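Local coordinates for catalase-3 (Neurospora crassa, PDB 4AJ9), which uses heme to break down hydrogen peroxide into water and molecular oxygen, and probably protects the cell from peroxide damage, at residues K561-A566 / T583-V588. Sequence-based numbering, arbitrary orientation.
Sequences KVTVIA and TAFDAV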
loop_
_atom_site.group_PDB
_atom_site.type_symbol
_atom_site.label_atom_id
_atom_site.label_comp_id
_atom_site.label_asym_id
_atom_site.label_seq_id
_atom_site.Cartn_x
_atom_site.Cartn_y
_atom_site.Cartn_z
ATOM N N LYS C 561 -40.786 17.175 14.040
ATOM C CA LYS C 561 -40.602 17.093 12.596
ATOM C C LYS C 561 -41.735 16.274 12.004
ATOM O O LYS C 561 -41.814 15.064 12.208
ATOM C CB LYS C 561 -39.270 16.433 12.249
ATOM C CG LYS C 561 -38.926 16.513 10.771
ATOM C CD LYS C 561 -37.775 15.577 10.415
ATOM C CE LYS C 561 -37.140 15.955 9.077
ATOM N NZ LYS C 561 -38.145 16.026 7.977
ATOM N N VAL C 562 -42.616 16.941 11.268
ATOM C CA VAL C 562 -43.867 16.328 10.858
ATOM C C VAL C 562 -43.870 16.044 9.364
ATOM O O VAL C 562 -43.500 16.896 8.565
ATOM C CB VAL C 562 -45.055 17.247 11.213
ATOM C CG1 VAL C 562 -46.381 16.604 10.822
ATOM C CG2 VAL C 562 -45.019 17.592 12.700
ATOM N N THR C 563 -44.274 14.837 8.996
ATOM C CA THR C 563 -44.365 14.462 7.588
ATOM C C THR C 563 -45.819 14.199 7.233
ATOM O O THR C 563 -46.419 13.248 7.732
ATOM C CB THR C 563 -43.560 13.178 7.299
ATOM O OG1 THR C 563 -42.203 13.349 7.724
ATOM C CG2 THR C 563 -43.584 12.846 5.810
ATOM N N VAL C 564 -46.393 15.037 6.379
ATOM C CA VAL C 564 -47.747 14.779 5.900
ATOM C C VAL C 564 -47.708 13.807 4.724
ATOM O O VAL C 564 -46.997 14.028 3.739
ATOM C CB VAL C 564 -48.451 16.075 5.480
ATOM C CG1 VAL C 564 -49.807 15.761 4.847
ATOM C CG2 VAL C 564 -48.607 16.995 6.689
ATOM N N ILE C 565 -48.481 12.736 4.832
ATOM C CA ILE C 565 -48.458 11.661 3.845
ATOM C C ILE C 565 -49.781 11.574 3.104
ATOM O O ILE C 565 -50.837 11.630 3.726
ATOM C CB ILE C 565 -48.210 10.313 4.535
ATOM C CG1 ILE C 565 -46.898 10.357 5.329
ATOM C CG2 ILE C 565 -48.229 9.153 3.521
ATOM C CD1 ILE C 565 -46.727 9.166 6.268
ATOM N N ALA C 566 -49.722 11.430 1.779
ATOM C CA ALA C 566 -50.922 11.181 0.984
ATOM C C ALA C 566 -50.616 10.307 -0.238
ATOM O O ALA C 566 -49.515 9.774 -0.376
ATOM C CB ALA C 566 -51.570 12.495 0.562
ATOM N N THR C 583 -41.775 2.868 10.419
ATOM C CA THR C 583 -40.447 2.874 11.033
ATOM C C THR C 583 -39.808 4.263 11.028
ATOM O O THR C 583 -38.872 4.521 11.788
ATOM C CB THR C 583 -39.465 1.891 10.338
ATOM O OG1 THR C 583 -39.420 2.160 8.928
ATOM C CG2 THR C 583 -39.861 0.440 10.583
ATOM N N ALA C 584 -40.305 5.150 10.166
ATOM C CA ALA C 584 -39.720 6.484 10.013
ATOM C C ALA C 584 -40.168 7.466 11.089
ATOM O O ALA C 584 -39.599 8.554 11.226
ATOM C CB ALA C 584 -40.042 7.053 8.648
ATOM N N PHE C 585 -41.189 7.087 11.844
ATOM C CA PHE C 585 -41.846 8.026 12.737
ATOM C C PHE C 585 -41.881 7.540 14.174
ATOM O O PHE C 585 -41.826 6.347 14.445
ATOM C CB PHE C 585 -43.277 8.304 12.255
ATOM C CG PHE C 585 -43.358 8.611 10.791
ATOM C CD1 PHE C 585 -42.789 9.764 10.290
ATOM C CD2 PHE C 585 -43.975 7.736 9.920
ATOM C CE1 PHE C 585 -42.849 10.051 8.943
ATOM C CE2 PHE C 585 -44.043 8.021 8.573
ATOM C CZ PHE C 585 -43.466 9.170 8.085
ATOM N N ASP C 586 -41.985 8.491 15.091
ATOM C CA ASP C 586 -42.087 8.176 16.500
ATOM C C ASP C 586 -43.553 8.180 16.932
ATOM O O ASP C 586 -43.902 7.628 17.977
ATOM C CB ASP C 586 -41.254 9.163 17.315
ATOM C CG ASP C 586 -39.795 9.142 16.921
ATOM O OD1 ASP C 586 -39.163 8.093 17.143
ATOM O OD2 ASP C 586 -39.277 10.168 16.402
ATOM N N ALA C 587 -44.403 8.788 16.110
ATOM C CA ALA C 587 -45.850 8.790 16.345
ATOM C C ALA C 587 -46.596 8.806 15.007
ATOM O O ALA C 587 -46.095 9.337 14.021
ATOM C CB ALA C 587 -46.248 9.998 17.210
ATOM N N VAL C 588 -47.785 8.210 14.967
ATOM C CA VAL C 588 -48.573 8.165 13.737
ATOM C C VAL C 588 -49.979 8.713 13.985
ATOM O O VAL C 588 -50.693 8.238 14.865
ATOM C CB VAL C 588 -48.663 6.740 13.171
ATOM C CG1 VAL C 588 -49.551 6.712 11.934
ATOM C CG2 VAL C 588 -47.275 6.232 12.841
#
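In the parallel sheet of the C-terminal domain of this long catalase, one phenylalanine reaches from the turn leading into strand 587-590 to strand 561-566, with strand 533-537 lying between the two in the sheet. Phe585 meets Thr563 and Ile565, two residues apart on their strand and facing the same side of the sheet. The ring meets the threonine with its outer rim: Phe585 CE1 lies 3.6 Å from Thr563 OG1, which sits near the ring plane, and equally close to Thr563 CB. The Ile565 and Phe585 side chains run in opposite directions and meet at their ends, Ile565 CD1 lying oblique to the ring and 3.7 Å from both CE2 and CZ of Phe585. The CB of Phe585 points toward strand 561-566, and with CG anti to the carbonyl carbon (chi1 -48°) the ring reaches Thr563 and Ile565, while CB of the preceding Ala584 covers one face, 3.9 Å above the plane and over the centre. No hydrogen bond joins the two segments; van der Waals contact alone links them, burying 122 Å² in total. The phenylalanine backbone is held separately, its carbonyl O accepting a hydrogen bond from Lys625 NZ. A serine in place of Phe585 would probably leave Ile565 CD1 and the Ala584 CB without their shared apolar partner and open a gap beside the sheet. On the other side of the strand, Val562 and Val564 pack against helix 544-557, so the strand has side chains packed on both its faces, as in the three-layered alpha/beta fold of the class I glutamine amidotransferase-like domains.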